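Local coordinates for CCHC-type domain-containing protein (Trypanosoma brucei brucei, PDB 7C45) that binds RNA and probably trims guide RNAs from their 3' ends as an RNase D-type 3'-5' exonuclease, at residues A220-H225 / E235-P240; L40-F45 / R104-A109. One frame throughout, in Å; residues are numbered along the deposited sequence.

Contact 1 (A220-H225 / E235-P240). With nucleotides of chain B.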
loop_
_atom_site.group_PDB
_atom_site.type_symbol
_atom_site.label_atom_id
_atom_site.label_comp_id
_atom_site.label_asym_id
_atom_site.label_seq_id
_atom_site.Cartn_x
_atom_site.Cartn_y
_atom_site.Cartn_z
ATOM N N ALA A 220 8.483 11.043 0.502
ATOM C CA ALA A 220 8.291 12.455 0.178
ATOM C C ALA A 220 8.836 12.779 -1.203
ATOM O O ALA A 220 8.277 13.624 -1.905
ATOM C CB ALA A 220 8.951 13.354 1.210
ATOM N N GLN A 221 9.929 12.123 -1.599
ATOM C CA GLN A 221 10.455 12.317 -2.945
ATOM C C GLN A 221 9.450 11.851 -3.995
ATOM O O GLN A 221 9.302 12.482 -5.042
ATOM C CB GLN A 221 11.772 11.556 -3.098
ATOM C CG GLN A 221 12.471 11.745 -4.443
ATOM C CD GLN A 221 12.755 13.205 -4.734
ATOM O OE1 GLN A 221 12.118 13.810 -5.598
ATOM N NE2 GLN A 221 13.698 13.785 -3.998
ATOM N N TYR A 222 8.795 10.720 -3.748
ATOM C CA TYR A 222 7.763 10.241 -4.671
ATOM C C TYR A 222 6.604 11.220 -4.758
ATOM O O TYR A 222 6.061 11.459 -5.850
ATOM C CB TYR A 222 7.274 8.860 -4.246
ATOM C CG TYR A 222 8.159 7.789 -4.796
ATOM C CD1 TYR A 222 8.074 7.421 -6.129
ATOM C CD2 TYR A 222 9.096 7.160 -3.995
ATOM C CE1 TYR A 222 8.922 6.465 -6.660
ATOM C CE2 TYR A 222 9.951 6.194 -4.516
ATOM C CZ TYR A 222 9.857 5.844 -5.847
ATOM O OH TYR A 222 10.704 4.894 -6.389
ATOM N N VAL A 223 6.208 11.803 -3.622
ATOM C CA VAL A 223 5.108 12.768 -3.664
ATOM C C VAL A 223 5.536 14.022 -4.424
ATOM O O VAL A 223 4.758 14.594 -5.185
ATOM C CB VAL A 223 4.601 13.088 -2.242
ATOM C CG1 VAL A 223 3.500 14.155 -2.290
ATOM C CG2 VAL A 223 4.038 11.828 -1.588
ATOM N N GLU A 224 6.785 14.463 -4.246
ATOM C CA GLU A 224 7.268 15.603 -5.022
ATOM C C GLU A 224 7.231 15.310 -6.513
ATOM O O GLU A 224 6.946 16.192 -7.327
ATOM C CB GLU A 224 8.692 15.956 -4.603
ATOM C CG GLU A 224 8.798 16.618 -3.246
ATOM C CD GLU A 224 8.131 17.977 -3.221
ATOM O OE1 GLU A 224 8.516 18.848 -4.038
ATOM O OE2 GLU A 224 7.214 18.162 -2.393
ATOM N N HIS A 225 7.558 14.082 -6.891
ATOM C CA HIS A 225 7.630 13.719 -8.301
ATOM C C HIS A 225 6.236 13.621 -8.922
ATOM O O HIS A 225 6.025 14.063 -10.060
ATOM C CB HIS A 225 8.379 12.395 -8.441
ATOM C CG HIS A 225 8.794 12.074 -9.840
ATOM N ND1 HIS A 225 7.925 11.561 -10.781
ATOM C CD2 HIS A 225 9.992 12.198 -10.460
ATOM C CE1 HIS A 225 8.576 11.377 -11.916
ATOM N NE2 HIS A 225 9.826 11.764 -11.750
ATOM N N GLU A 235 8.251 8.936 -15.744
ATOM C CA GLU A 235 8.124 8.193 -14.498
ATOM C C GLU A 235 9.415 8.237 -13.682
ATOM O O GLU A 235 10.514 8.346 -14.220
ATOM C CB GLU A 235 7.760 6.746 -14.798
ATOM C CG GLU A 235 6.366 6.586 -15.370
ATOM C CD GLU A 235 5.286 7.001 -14.380
ATOM O OE1 GLU A 235 5.207 6.392 -13.297
ATOM O OE2 GLU A 235 4.493 7.903 -14.699
ATOM N N ALA A 236 9.274 8.111 -12.361
ATOM C CA ALA A 236 10.455 8.113 -11.504
ATOM C C ALA A 236 11.143 6.761 -11.495
ATOM O O ALA A 236 12.340 6.681 -11.202
ATOM C CB ALA A 236 10.071 8.499 -10.071
ATOM N N ASP A 237 10.403 5.702 -11.789
ATOM C CA ASP A 237 10.921 4.348 -11.790
ATOM C C ASP A 237 11.034 3.846 -13.223
ATOM O O ASP A 237 10.187 4.156 -14.062
ATOM C CB ASP A 237 10.014 3.438 -10.960
ATOM C CG ASP A 237 9.870 3.926 -9.516
ATOM O OD1 ASP A 237 10.886 4.343 -8.906
ATOM O OD2 ASP A 237 8.737 3.889 -9.015
ATOM N N ALA A 238 12.091 3.076 -13.503
ATOM C CA ALA A 238 12.357 2.684 -14.891
ATOM C C ALA A 238 11.270 1.766 -15.454
ATOM O O ALA A 238 11.043 1.761 -16.673
ATOM C CB ALA A 238 13.726 2.018 -14.992
ATOM N N THR A 239 10.620 0.985 -14.603
ATOM C CA THR A 239 9.465 0.158 -14.917
ATOM C C THR A 239 8.509 0.236 -13.754
ATOM O O THR A 239 8.923 0.483 -12.607
ATOM C CB THR A 239 9.836 -1.318 -15.164
ATOM O OG1 THR A 239 10.425 -1.879 -13.979
ATOM C CG2 THR A 239 10.796 -1.461 -16.312
ATOM N N PRO A 240 7.212 -0.004 -13.968
ATOM C CA PRO A 240 6.234 0.246 -12.904
ATOM C C PRO A 240 6.460 -0.575 -11.649
ATOM O O PRO A 240 6.192 -0.083 -10.547
ATOM C CB PRO A 240 4.890 -0.097 -13.564
ATOM C CG PRO A 240 5.143 0.106 -15.025
ATOM C CD PRO A 240 6.558 -0.323 -15.256
ATOM P P U B 8 2.738 -7.053 -10.045
ATOM O OP1 U B 8 2.779 -6.991 -11.523
ATOM O OP2 U B 8 3.736 -7.909 -9.355
ATOM O "O5'" U B 8 2.779 -5.554 -9.543
ATOM C "C5'" U B 8 3.392 -5.210 -8.317
ATOM C "C4'" U B 8 3.218 -3.746 -8.040
ATOM O "O4'" U B 8 3.818 -2.975 -9.107
ATOM C "C3'" U B 8 1.790 -3.234 -7.971
ATOM O "O3'" U B 8 1.205 -3.483 -6.711
ATOM C "C2'" U B 8 1.961 -1.754 -8.278
ATOM O "O2'" U B 8 2.456 -1.055 -7.137
ATOM C "C1'" U B 8 3.081 -1.797 -9.318
ATOM N N1 U B 8 2.582 -1.844 -10.713
ATOM C C2 U B 8 2.210 -0.659 -11.291
ATOM O O2 U B 8 2.230 0.390 -10.679
ATOM N N3 U B 8 1.784 -0.766 -12.599
ATOM C C4 U B 8 1.750 -1.940 -13.334
ATOM O O4 U B 8 1.361 -1.922 -14.506
ATOM C C5 U B 8 2.185 -3.120 -12.655
ATOM C C6 U B 8 2.587 -3.031 -11.387
#

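Contact 2 (L40-F45 / R104-A109). With CA (calcium ion), chain E; CA (calcium ion), chain F; nucleotides of chain B.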
loop_
_atom_site.group_PDB
_atom_site.type_symbol
_atom_site.label_atom_id
_atom_site.label_comp_id
_atom_site.label_asym_id
_atom_site.label_seq_id
_atom_site.Cartn_x
_atom_site.Cartn_y
_atom_site.Cartn_z
ATOM N N LEU A 40 -4.723 5.358 3.396
ATOM C CA LEU A 40 -5.479 5.889 2.264
ATOM C C LEU A 40 -5.366 4.986 1.049
ATOM O O LEU A 40 -4.368 4.292 0.858
ATOM C CB LEU A 40 -5.012 7.268 1.873
ATOM C CG LEU A 40 -5.329 8.374 2.863
ATOM C CD1 LEU A 40 -4.613 9.640 2.446
ATOM C CD2 LEU A 40 -6.835 8.634 2.932
ATOM N N ASP A 41 -6.400 5.045 0.215
ATOM C CA ASP A 41 -6.487 4.281 -1.016
ATOM C C ASP A 41 -7.469 5.024 -1.916
ATOM O O ASP A 41 -8.281 5.821 -1.444
ATOM C CB ASP A 41 -6.929 2.853 -0.707
ATOM C CG ASP A 41 -6.859 1.919 -1.892
ATOM O OD1 ASP A 41 -6.157 2.197 -2.861
ATOM O OD2 ASP A 41 -7.515 0.877 -1.809
ATOM N N ILE A 42 -7.381 4.770 -3.220
ATOM C CA ILE A 42 -8.301 5.408 -4.164
ATOM C C ILE A 42 -8.782 4.366 -5.157
ATOM O O ILE A 42 -7.983 3.577 -5.672
ATOM C CB ILE A 42 -7.642 6.589 -4.909
ATOM C CG1 ILE A 42 -7.210 7.687 -3.930
ATOM C CG2 ILE A 42 -8.581 7.145 -5.948
ATOM C CD1 ILE A 42 -6.450 8.825 -4.610
ATOM N N GLU A 43 -10.092 4.367 -5.436
ATOM C CA GLU A 43 -10.649 3.646 -6.579
ATOM C C GLU A 43 -11.098 4.636 -7.643
ATOM O O GLU A 43 -11.822 5.589 -7.346
ATOM C CB GLU A 43 -11.837 2.764 -6.193
ATOM C CG GLU A 43 -11.563 1.700 -5.103
ATOM C CD GLU A 43 -10.297 0.881 -5.343
ATOM O OE1 GLU A 43 -10.136 0.383 -6.474
ATOM O OE2 GLU A 43 -9.491 0.698 -4.380
ATOM N N ALA A 44 -10.699 4.384 -8.891
ATOM C CA ALA A 44 -10.980 5.316 -9.973
ATOM C C ALA A 44 -11.614 4.573 -11.145
ATOM O O ALA A 44 -11.497 3.353 -11.273
ATOM C CB ALA A 44 -9.699 6.044 -10.416
ATOM N N PHE A 45 -12.316 5.324 -11.992
ATOM C CA PHE A 45 -12.835 4.752 -13.226
ATOM C C PHE A 45 -11.717 4.038 -13.980
ATOM O O PHE A 45 -10.653 4.614 -14.200
ATOM C CB PHE A 45 -13.401 5.846 -14.137
ATOM C CG PHE A 45 -14.711 6.455 -13.691
ATOM C CD1 PHE A 45 -15.161 6.379 -12.392
ATOM C CD2 PHE A 45 -15.491 7.115 -14.628
ATOM C CE1 PHE A 45 -16.375 6.980 -12.021
ATOM C CE2 PHE A 45 -16.683 7.694 -14.285
ATOM C CZ PHE A 45 -17.127 7.630 -12.959
ATOM N N ARG A 104 1.966 6.326 -5.941
ATOM C CA ARG A 104 2.348 7.132 -7.101
ATOM C C ARG A 104 1.132 7.617 -7.877
ATOM O O ARG A 104 0.942 8.821 -8.081
ATOM C CB ARG A 104 3.276 6.324 -8.006
ATOM C CG ARG A 104 4.672 6.148 -7.411
ATOM C CD ARG A 104 5.499 5.176 -8.273
ATOM N NE ARG A 104 4.820 3.909 -8.364
ATOM C CZ ARG A 104 5.195 2.918 -9.162
ATOM N NH1 ARG A 104 6.290 3.042 -9.915
ATOM N NH2 ARG A 104 4.472 1.806 -9.190
ATOM N N ARG A 105 0.337 6.679 -8.371
ATOM C CA ARG A 105 -0.876 7.036 -9.108
ATOM C C ARG A 105 -1.870 7.788 -8.223
ATOM O O ARG A 105 -2.565 8.700 -8.695
ATOM C CB ARG A 105 -1.530 5.773 -9.673
ATOM C CG ARG A 105 -1.449 5.594 -11.151
ATOM C CD ARG A 105 -0.032 5.632 -11.612
ATOM N NE ARG A 105 0.306 6.891 -12.275
ATOM C CZ ARG A 105 1.530 7.154 -12.704
ATOM N NH1 ARG A 105 1.816 8.307 -13.296
ATOM N NH2 ARG A 105 2.478 6.236 -12.540
ATOM N N ASP A 106 -1.972 7.404 -6.951
ATOM C CA ASP A 106 -2.905 8.061 -6.034
ATOM C C ASP A 106 -2.577 9.531 -5.885
ATOM O O ASP A 106 -3.460 10.394 -5.969
ATOM C CB ASP A 106 -2.860 7.397 -4.658
ATOM C CG ASP A 106 -3.477 6.017 -4.656
ATOM O OD1 ASP A 106 -4.106 5.646 -5.660
ATOM O OD2 ASP A 106 -3.347 5.330 -3.628
ATOM N N VAL A 107 -1.298 9.826 -5.653
ATOM C CA VAL A 107 -0.864 11.189 -5.413
ATOM C C VAL A 107 -1.007 12.016 -6.682
ATOM O O VAL A 107 -1.413 13.192 -6.639
ATOM C CB VAL A 107 0.579 11.142 -4.876
ATOM C CG1 VAL A 107 1.353 12.374 -5.218
ATOM C CG2 VAL A 107 0.537 10.848 -3.375
ATOM N N GLU A 108 -0.736 11.395 -7.839
ATOM C CA GLU A 108 -0.971 12.063 -9.103
ATOM C C GLU A 108 -2.435 12.435 -9.251
ATOM O O GLU A 108 -2.747 13.540 -9.683
ATOM C CB GLU A 108 -0.545 11.169 -10.262
ATOM C CG GLU A 108 -0.805 11.785 -11.625
ATOM C CD GLU A 108 -0.375 10.857 -12.723
ATOM O OE1 GLU A 108 -0.763 9.681 -12.664
ATOM O OE2 GLU A 108 0.376 11.289 -13.620
ATOM N N ALA A 109 -3.339 11.525 -8.875
ATOM C CA ALA A 109 -4.770 11.810 -8.994
ATOM C C ALA A 109 -5.214 12.841 -7.973
ATOM O O ALA A 109 -6.058 13.694 -8.279
ATOM C CB ALA A 109 -5.592 10.528 -8.851
HETATM CA CA CA E . -7.703 -0.455 -3.545
HETATM CA CA CA F . -4.433 1.473 -4.360
ATOM P P U B 10 -5.402 -0.502 -6.305
ATOM O OP1 U B 10 -6.176 -0.087 -5.120
ATOM O OP2 U B 10 -5.175 -1.950 -6.597
ATOM O "O5'" U B 10 -6.053 0.152 -7.609
ATOM C "C5'" U B 10 -6.590 1.464 -7.553
ATOM C "C4'" U B 10 -7.118 1.906 -8.892
ATOM O "O4'" U B 10 -6.121 1.648 -9.899
ATOM C "C3'" U B 10 -8.347 1.172 -9.401
ATOM O "O3'" U B 10 -9.544 1.684 -8.862
ATOM C "C2'" U B 10 -8.255 1.369 -10.904
ATOM O "O2'" U B 10 -8.732 2.664 -11.247
ATOM C "C1'" U B 10 -6.744 1.332 -11.123
ATOM N N1 U B 10 -6.269 0.005 -11.558
ATOM C C2 U B 10 -6.421 -0.270 -12.898
ATOM O O2 U B 10 -6.935 0.529 -13.666
ATOM N N3 U B 10 -5.961 -1.506 -13.279
ATOM C C4 U B 10 -5.371 -2.452 -12.465
ATOM O O4 U B 10 -5.010 -3.516 -12.959
ATOM C C5 U B 10 -5.238 -2.082 -11.088
ATOM C C6 U B 10 -5.681 -0.886 -10.688
ATOM P P U B 8 2.738 -7.053 -10.045
ATOM O OP1 U B 8 2.779 -6.991 -11.523
ATOM O OP2 U B 8 3.736 -7.909 -9.355
ATOM O "O5'" U B 8 2.779 -5.554 -9.543
ATOM C "C5'" U B 8 3.392 -5.210 -8.317
ATOM C "C4'" U B 8 3.218 -3.746 -8.040
ATOM O "O4'" U B 8 3.818 -2.975 -9.107
ATOM C "C3'" U B 8 1.790 -3.234 -7.971
ATOM O "O3'" U B 8 1.205 -3.483 -6.711
ATOM C "C2'" U B 8 1.961 -1.754 -8.278
ATOM O "O2'" U B 8 2.456 -1.055 -7.137
ATOM C "C1'" U B 8 3.081 -1.797 -9.318
ATOM N N1 U B 8 2.582 -1.844 -10.713
ATOM C C2 U B 8 2.210 -0.659 -11.291
ATOM O O2 U B 8 2.230 0.390 -10.679
ATOM N N3 U B 8 1.784 -0.766 -12.599
ATOM C C4 U B 8 1.750 -1.940 -13.334
ATOM O O4 U B 8 1.361 -1.922 -14.506
ATOM C C5 U B 8 2.185 -3.120 -12.655
ATOM C C6 U B 8 2.587 -3.031 -11.387
HETATM O O HOH W 1 -2.611 3.362 -0.949
HETATM O O HOH W 2 -5.167 3.416 -5.522
HETATM O O HOH W 3 -2.532 2.960 -3.810
HETATM O O HOH W 4 -9.287 -2.075 -1.789
HETATM O O HOH W 5 -8.633 -2.460 -4.681
HETATM O O HOH W 6 -2.994 0.120 -2.927
#

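Contact 1 (A220-H225 / E235-P240)
Y222, on helix 212-226, and D237, in the loop that follows it, meet through one short hydrogen bond: Y222 OH donates to D237 OD1 over 2.6 Å, using the syn lone pair of that oxygen. The phenol arrives nearly perpendicular to the aspartate, its ring tilted 52° from the carboxylate plane. One turn further along the helix, the methyl of A236 sits squarely over a face of the H225 ring, its CB 3.6 Å from the ring centroid and 4° off the normal, a CH-pi contact. Placing CG of H225 anti to its backbone N (chi1 -167°) carries the imidazole toward the loop. The same methyl also brushes the tyrosine, with A236 CB 4.1 Å from Y222 CE1. This end is close-packed; beyond D237 the loop leaves the helix, A238 and T239 are solvent-exposed, and P240 turns to the RNA, its CB 3.3 Å from N3 of U8 of chain B. D237 OD2 forms salt bridges with R104 and R141, while OD1 also accepts from the backbone of N244. With both oxygens engaged and two arginines nearby, the carboxylate is probably ionised, and its partners fix its rotation with OD1 turned to the phenol.

Contact 2 (L40-F45 / R104-A109)
On strand 37-44, the side chain of I42 runs antiparallel alongside that of D106 on helix 104-114, the two CA atoms 6.3 Å apart. Along I42, CB lies 3.7 Å from D106 OD1, CG1 skirts the same carboxylate, and CD1 reaches D106 O at 3.6 Å. CG1 stands anti to the carbonyl carbon (chi1 -62°) and the chain continues extended, which brings CD1 against the helix backbone. No direct hydrogen bond joins the segments; water does so instead. Water 2 donates to I42 O and, over 2.5 Å, to D106 OD1, while also binding the chain F calcium. Water 3, another ligand of that ion, donates to D106 OD2. D106 is thus a second-shell residue here, its OD2 4.1 Å from the metal, although a manganese ion has been seen bound to it. D41 bridges both calciums, with OD2 2.2 Å from the chain E ion and OD1 on the chain F ion; E43 OE2 and D191 complete the protein ligands of the former. OP1 of U10 of chain B binds both ions, and that nucleotide's O3' donates to E43 OE1 and accepts from A44 N at 2.9 Å (159°). Acidic residues from a sheet strand and flanking helices around two metals and a 3'-terminal nucleotide form the two-metal site of the DEDD-type 3'-5' exonucleases, on an RNase H-like fold.

After helix 4-12, strand 16-19 and helix 22-33, the chain enters strand 37-44. Contact 2 closes its loop at helix 104-114, the 58 residues between segments 40-45 and 104-109 passing through strands 57-64, 70-74 and 97-100. Contact 1 opens more than a hundred residues later on helix 212-226; nine residues, the first still helical, separate its two segments. The two are in series, neither nested nor crossed. Space joins them, with centres 14 Å apart: R105 forms a salt bridge with E235, V107 packs on V223, and R104 on Y222. Helix 104-114 therefore lies between the metal-bearing sheet strand and helix 212-226 with the loop after it.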